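Local coordinates for putative phenazine biosynthesis PhzC/PhzF protein (Clostridium difficile, PDB 4DUN), which probably acts as an isomerase of the PhzF family, related to the enzymes of phenazine biosynthesis, at residues T179-S189 with H207-S215. Residues are numbered along the deposited sequence; the frame is centred on the assembly and turned at random.
Sequences TAQGSNTDFVS and HCNLIPYWS
F187 and W214 carry this contact. The phenyl ring lies over the five-membered part of the indole as an offset stack, centroids 4.2 Å apart and planes only 13° from parallel. F187 CB sits 3.5 Å from the centroid of that W214 ring, almost straight above it, adding a CH-pi contact. The phenyl gets there because CG stands between the backbone N and the carbonyl carbon (chi1 63°). The opposite face of the indole takes the edge of Y213, with CE2 over its centre, so W214 is held between a stacked ring and an edge.

The indole edge is fixed by a hydrogen bond: W214 NE1 donates to T179 OG1 at 2.9 Å, with the oxygen close to the ring plane and an N-H...O angle of 152°. T179 OG1 in turn donates to V188 O at 2.8 Å, and A180 N reaches that carbonyl from the other face of its plane. The threonine thus relays the indole N-H into the backbone pairing of the hairpin. Q181 CG packs 3.5 Å from W214 CZ3.

L210 CB touches F187 CE2 while its methyls split, CD2 to T179 and CD1 to S189. H207 meets F187 rim to rim, completing an aromatic cluster with W214; a water bridges H207 NE2 to S189 OG, and ND1 bonds to T203 O.

Helix 207-218 packs on one face of hairpin 176-181/187-193, segment 207-215 running roughly antiparallel to 187-189. Flanking strands 147-150 and 222-227 add L150 and A225; probably this helix is the one its lobe's strands enclose, as in the diaminopimelate-epimerase-like fold.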
ATOM      1  N   THR A 179      -4.651  14.158 -22.720  1.00 19.77           N
ATOM      2  CA  THR A 179      -3.523  13.901 -23.624  1.00 19.17           C
ATOM      3  C   THR A 179      -3.121  15.174 -24.363  1.00 20.82           C
ATOM      4  O   THR A 179      -3.944  16.069 -24.528  1.00 19.89           O
ATOM      5  CB  THR A 179      -3.887  12.745 -24.618  1.00 21.49           C
ATOM      6  OG1 THR A 179      -2.733  12.362 -25.359  1.00 19.16           O
ATOM      7  CG2 THR A 179      -5.007  13.121 -25.593  1.00 20.31           C
ATOM      8  N   ALA A 180      -1.851  15.250 -24.809  1.00 18.32           N
ATOM      9  CA  ALA A 180      -1.342  16.381 -25.608  1.00 19.48           C
ATOM     10  C   ALA A 180      -0.072  15.953 -26.308  1.00 22.41           C
ATOM     11  O   ALA A 180       0.444  14.873 -26.006  1.00 20.82           O
ATOM     12  CB  ALA A 180      -1.061  17.591 -24.709  1.00 20.88           C
ATOM     13  N   GLN A 181       0.433  16.768 -27.251  1.00 20.31           N
ATOM     14  CA  GLN A 181       1.726  16.461 -27.877  1.00 21.55           C
ATOM     15  C   GLN A 181       2.826  16.593 -26.813  1.00 24.97           C
ATOM     16  O   GLN A 181       2.704  17.432 -25.917  1.00 24.32           O
ATOM     17  CB  GLN A 181       2.015  17.419 -29.038  1.00 24.38           C
ATOM     18  CG  GLN A 181       1.536  16.918 -30.375  1.00 38.81           C
ATOM     19  CD  GLN A 181       1.999  17.827 -31.479  1.00 44.25           C
ATOM     20  OE1 GLN A 181       3.144  17.755 -31.938  1.00 40.29           O
ATOM     21  NE2 GLN A 181       1.115  18.697 -31.924  1.00 35.61           N
ATOM     22  N   GLY A 182       3.881  15.792 -26.908  1.00 22.44           N
ATOM     23  CA  GLY A 182       4.961  15.862 -25.922  1.00 22.91           C
ATOM     24  C   GLY A 182       6.089  16.815 -26.276  1.00 29.62           C
ATOM     25  O   GLY A 182       6.293  17.147 -27.450  1.00 29.56           O
ATOM     26  N   SER A 183       6.854  17.234 -25.244  1.00 27.49           N
ATOM     27  CA  SER A 183       8.034  18.094 -25.387  1.00 29.66           C
ATOM     28  C   SER A 183       9.247  17.255 -25.798  1.00 37.09           C
ATOM     29  O   SER A 183       9.993  17.653 -26.681  1.00 41.25           O
ATOM     30  CB  SER A 183       8.325  18.816 -24.073  1.00 32.18           C
ATOM     31  OG  SER A 183       8.604  17.880 -23.041  1.00 39.01           O
ATOM     32  N   ASN A 184       9.448  16.112 -25.113  1.00 31.32           N
ATOM     33  CA  ASN A 184      10.558  15.174 -25.280  1.00 32.69           C
ATOM     34  C   ASN A 184      10.076  13.869 -25.943  1.00 32.32           C
ATOM     35  O   ASN A 184      10.885  13.039 -26.343  1.00 33.21           O
ATOM     36  CB  ASN A 184      11.164  14.881 -23.885  1.00 35.54           C
ATOM     37  CG  ASN A 184      12.455  14.104 -23.909  1.00 77.87           C
ATOM     38  OD1 ASN A 184      13.510  14.612 -24.303  1.00 79.12           O
ATOM     39  ND2 ASN A 184      12.394  12.845 -23.488  1.00 73.30           N
ATOM     40  N   THR A 185       8.761  13.700 -26.064  1.00 27.16           N
ATOM     41  CA  THR A 185       8.136  12.503 -26.648  1.00 25.19           C
ATOM     42  C   THR A 185       7.123  12.911 -27.708  1.00 27.18           C
ATOM     43  O   THR A 185       6.816  14.098 -27.824  1.00 27.29           O
ATOM     44  CB  THR A 185       7.456  11.675 -25.530  1.00 28.21           C
ATOM     45  OG1 THR A 185       6.431  12.458 -24.908  1.00 25.83           O
ATOM     46  CG2 THR A 185       8.446  11.152 -24.480  1.00 24.16           C
ATOM     47  N   ASP A 186       6.592  11.946 -28.479  1.00 21.84           N
ATOM     48  CA  ASP A 186       5.591  12.260 -29.500  1.00 21.54           C
ATOM     49  C   ASP A 186       4.309  12.762 -28.869  1.00 24.30           C
ATOM     50  O   ASP A 186       3.734  13.747 -29.346  1.00 22.55           O
ATOM     51  CB  ASP A 186       5.312  11.047 -30.401  1.00 22.29           C
ATOM     52  CG  ASP A 186       6.511  10.723 -31.238  1.00 26.91           C
ATOM     53  OD1 ASP A 186       6.766  11.462 -32.215  1.00 27.08           O
ATOM     54  OD2 ASP A 186       7.241   9.782 -30.878  1.00 25.25           O
ATOM     55  N   PHE A 187       3.850  12.082 -27.794  1.00 19.81           N
ATOM     56  CA  PHE A 187       2.646  12.475 -27.088  1.00 17.31           C
ATOM     57  C   PHE A 187       2.741  12.080 -25.645  1.00 21.09           C
ATOM     58  O   PHE A 187       3.596  11.268 -25.271  1.00 20.58           O
ATOM     59  CB  PHE A 187       1.366  11.915 -27.742  1.00 17.80           C
ATOM     60  CG  PHE A 187       1.209  10.413 -27.780  1.00 17.80           C
ATOM     61  CD1 PHE A 187       1.660   9.680 -28.869  1.00 20.70           C
ATOM     62  CD2 PHE A 187       0.549   9.741 -26.751  1.00 18.61           C
ATOM     63  CE1 PHE A 187       1.434   8.305 -28.947  1.00 21.68           C
ATOM     64  CE2 PHE A 187       0.320   8.367 -26.825  1.00 19.00           C
ATOM     65  CZ  PHE A 187       0.777   7.654 -27.918  1.00 18.62           C
ATOM     66  N   VAL A 188       1.863  12.674 -24.822  1.00 17.50           N
ATOM     67  CA  VAL A 188       1.831  12.423 -23.393  1.00 17.60           C
ATOM     68  C   VAL A 188       0.413  12.200 -22.964  1.00 19.34           C
ATOM     69  O   VAL A 188      -0.517  12.642 -23.650  1.00 17.83           O
ATOM     70  CB  VAL A 188       2.482  13.578 -22.561  1.00 21.79           C
ATOM     71  CG1 VAL A 188       3.970  13.733 -22.870  1.00 21.99           C
ATOM     72  CG2 VAL A 188       1.738  14.914 -22.746  1.00 22.00           C
ATOM     73  N   SER A 189       0.238  11.575 -21.807  1.00 15.84           N
ATOM     74  CA  SER A 189      -1.098  11.381 -21.221  1.00 15.52           C
ATOM     75  C   SER A 189      -0.995  11.143 -19.725  1.00 18.86           C
ATOM     76  O   SER A 189       0.090  10.929 -19.194  1.00 18.06           O
ATOM     77  CB  SER A 189      -1.863  10.233 -21.884  1.00 16.36           C
ATOM     78  OG  SER A 189      -1.323   8.967 -21.520  1.00 18.28           O
ATOM     79  N   HIS A 207      -3.420   3.191 -24.642  1.00 16.11           N
ATOM     80  CA  HIS A 207      -2.641   3.341 -25.869  1.00 16.54           C
ATOM     81  C   HIS A 207      -3.319   2.623 -27.059  1.00 19.95           C
ATOM     82  O   HIS A 207      -2.997   2.943 -28.203  1.00 20.03           O
ATOM     83  CB  HIS A 207      -1.162   2.960 -25.657  1.00 16.25           C
ATOM     84  CG  HIS A 207      -0.484   3.959 -24.759  1.00 19.28           C
ATOM     85  ND1 HIS A 207      -0.636   3.906 -23.390  1.00 20.55           N
ATOM     86  CD2 HIS A 207       0.188   5.096 -25.077  1.00 20.57           C
ATOM     87  CE1 HIS A 207      -0.011   4.976 -22.913  1.00 20.31           C
ATOM     88  NE2 HIS A 207       0.525   5.705 -23.889  1.00 20.39           N
ATOM     89  N   CYS A 208      -4.355   1.776 -26.810  1.00 18.31           N
ATOM     90  CA  CYS A 208      -5.195   1.225 -27.892  1.00 18.51           C
ATOM     91  C   CYS A 208      -5.882   2.355 -28.657  1.00 21.70           C
ATOM     92  O   CYS A 208      -6.109   2.225 -29.853  1.00 19.82           O
ATOM     93  CB  CYS A 208      -6.228   0.258 -27.334  1.00 19.86           C
ATOM     94  SG  CYS A 208      -5.495  -1.232 -26.645  1.00 24.01           S
ATOM     95  N   ASN A 209      -6.249   3.436 -27.947  1.00 18.90           N
ATOM     96  CA  ASN A 209      -6.869   4.623 -28.530  1.00 19.13           C
ATOM     97  C   ASN A 209      -5.846   5.681 -28.881  1.00 21.30           C
ATOM     98  O   ASN A 209      -5.982   6.333 -29.910  1.00 21.17           O
ATOM     99  CB  ASN A 209      -7.865   5.274 -27.563  1.00 23.03           C
ATOM    100  CG  ASN A 209      -8.911   4.388 -26.935  1.00 32.86           C
ATOM    101  OD1 ASN A 209      -9.184   4.517 -25.746  1.00 26.07           O
ATOM    102  ND2 ASN A 209      -9.589   3.548 -27.719  1.00 25.10           N
ATOM    103  N   LEU A 210      -4.880   5.932 -27.978  1.00 18.42           N
ATOM    104  CA  LEU A 210      -3.939   7.035 -28.151  1.00 17.82           C
ATOM    105  C   LEU A 210      -3.037   6.832 -29.346  1.00 20.43           C
ATOM    106  O   LEU A 210      -2.763   7.805 -30.055  1.00 20.09           O
ATOM    107  CB  LEU A 210      -3.102   7.279 -26.872  1.00 18.20           C
ATOM    108  CG  LEU A 210      -3.888   7.775 -25.643  1.00 21.92           C
ATOM    109  CD1 LEU A 210      -2.999   7.769 -24.394  1.00 22.39           C
ATOM    110  CD2 LEU A 210      -4.511   9.197 -25.879  1.00 20.73           C
ATOM    111  N   ILE A 211      -2.617   5.579 -29.610  1.00 15.61           N
ATOM    112  CA  ILE A 211      -1.720   5.275 -30.737  1.00 15.24           C
ATOM    113  C   ILE A 211      -2.419   5.601 -32.083  1.00 21.30           C
ATOM    114  O   ILE A 211      -1.847   6.419 -32.807  1.00 20.50           O
ATOM    115  CB  ILE A 211      -1.149   3.845 -30.698  1.00 17.69           C
ATOM    116  CG1 ILE A 211      -0.180   3.682 -29.474  1.00 17.84           C
ATOM    117  CG2 ILE A 211      -0.467   3.486 -32.027  1.00 18.67           C
ATOM    118  CD1 ILE A 211       0.234   2.215 -29.196  1.00 19.05           C
ATOM    119  N   PRO A 212      -3.611   5.039 -32.461  1.00 18.80           N
ATOM    120  CA  PRO A 212      -4.206   5.421 -33.760  1.00 19.47           C
ATOM    121  C   PRO A 212      -4.499   6.913 -33.824  1.00 22.93           C
ATOM    122  O   PRO A 212      -4.306   7.522 -34.877  1.00 23.40           O
ATOM    123  CB  PRO A 212      -5.502   4.594 -33.837  1.00 20.89           C
ATOM    124  CG  PRO A 212      -5.798   4.197 -32.410  1.00 24.03           C
ATOM    125  CD  PRO A 212      -4.440   4.025 -31.776  1.00 19.78           C
ATOM    126  N   TYR A 213      -4.933   7.505 -32.716  1.00 19.61           N
ATOM    127  CA  TYR A 213      -5.214   8.933 -32.730  1.00 20.15           C
ATOM    128  C   TYR A 213      -4.001   9.826 -33.002  1.00 23.33           C
ATOM    129  O   TYR A 213      -4.054  10.678 -33.872  1.00 22.70           O
ATOM    130  CB  TYR A 213      -5.883   9.391 -31.433  1.00 21.80           C
ATOM    131  CG  TYR A 213      -6.021  10.888 -31.403  1.00 24.99           C
ATOM    132  CD1 TYR A 213      -7.059  11.519 -32.066  1.00 28.11           C
ATOM    133  CD2 TYR A 213      -5.079  11.673 -30.775  1.00 26.42           C
ATOM    134  CE1 TYR A 213      -7.167  12.900 -32.074  1.00 28.66           C
ATOM    135  CE2 TYR A 213      -5.173  13.040 -30.776  1.00 28.53           C
ATOM    136  CZ  TYR A 213      -6.217  13.658 -31.423  1.00 38.14           C
ATOM    137  OH  TYR A 213      -6.293  15.034 -31.419  1.00 38.16           O
ATOM    138  N   TRP A 214      -2.891   9.587 -32.311  1.00 19.51           N
ATOM    139  CA  TRP A 214      -1.685  10.382 -32.535  1.00 20.16           C
ATOM    140  C   TRP A 214      -0.959   9.964 -33.810  1.00 24.44           C
ATOM    141  O   TRP A 214      -0.330  10.816 -34.450  1.00 23.71           O
ATOM    142  CB  TRP A 214      -0.770  10.351 -31.309  1.00 18.63           C
ATOM    143  CG  TRP A 214      -1.304  11.177 -30.172  1.00 18.92           C
ATOM    144  CD1 TRP A 214      -1.835  10.722 -28.999  1.00 20.96           C
ATOM    145  CD2 TRP A 214      -1.406  12.610 -30.130  1.00 19.46           C
ATOM    146  NE1 TRP A 214      -2.197  11.783 -28.200  1.00 20.59           N
ATOM    147  CE2 TRP A 214      -1.983  12.951 -28.886  1.00 22.87           C
ATOM    148  CE3 TRP A 214      -1.062  13.639 -31.025  1.00 21.68           C
ATOM    149  CZ2 TRP A 214      -2.225  14.275 -28.513  1.00 22.72           C
ATOM    150  CZ3 TRP A 214      -1.314  14.950 -30.657  1.00 23.36           C
ATOM    151  CH2 TRP A 214      -1.858  15.262 -29.403  1.00 23.37           C
ATOM    152  N   SER A 215      -1.081   8.676 -34.214  1.00 21.49           N
ATOM    153  CA  SER A 215      -0.502   8.225 -35.483  1.00 23.52           C
ATOM    154  C   SER A 215      -1.055   9.051 -36.660  1.00 28.53           C
ATOM    155  O   SER A 215      -0.276   9.458 -37.518  1.00 29.48           O
ATOM    156  CB  SER A 215      -0.797   6.749 -35.726  1.00 25.80           C
ATOM    157  OG  SER A 215      -0.311   6.363 -37.001  1.00 32.14           O
TER
HETATM  158  O   HOH W   1       0.731   8.506 -23.123  1.00 18.87           O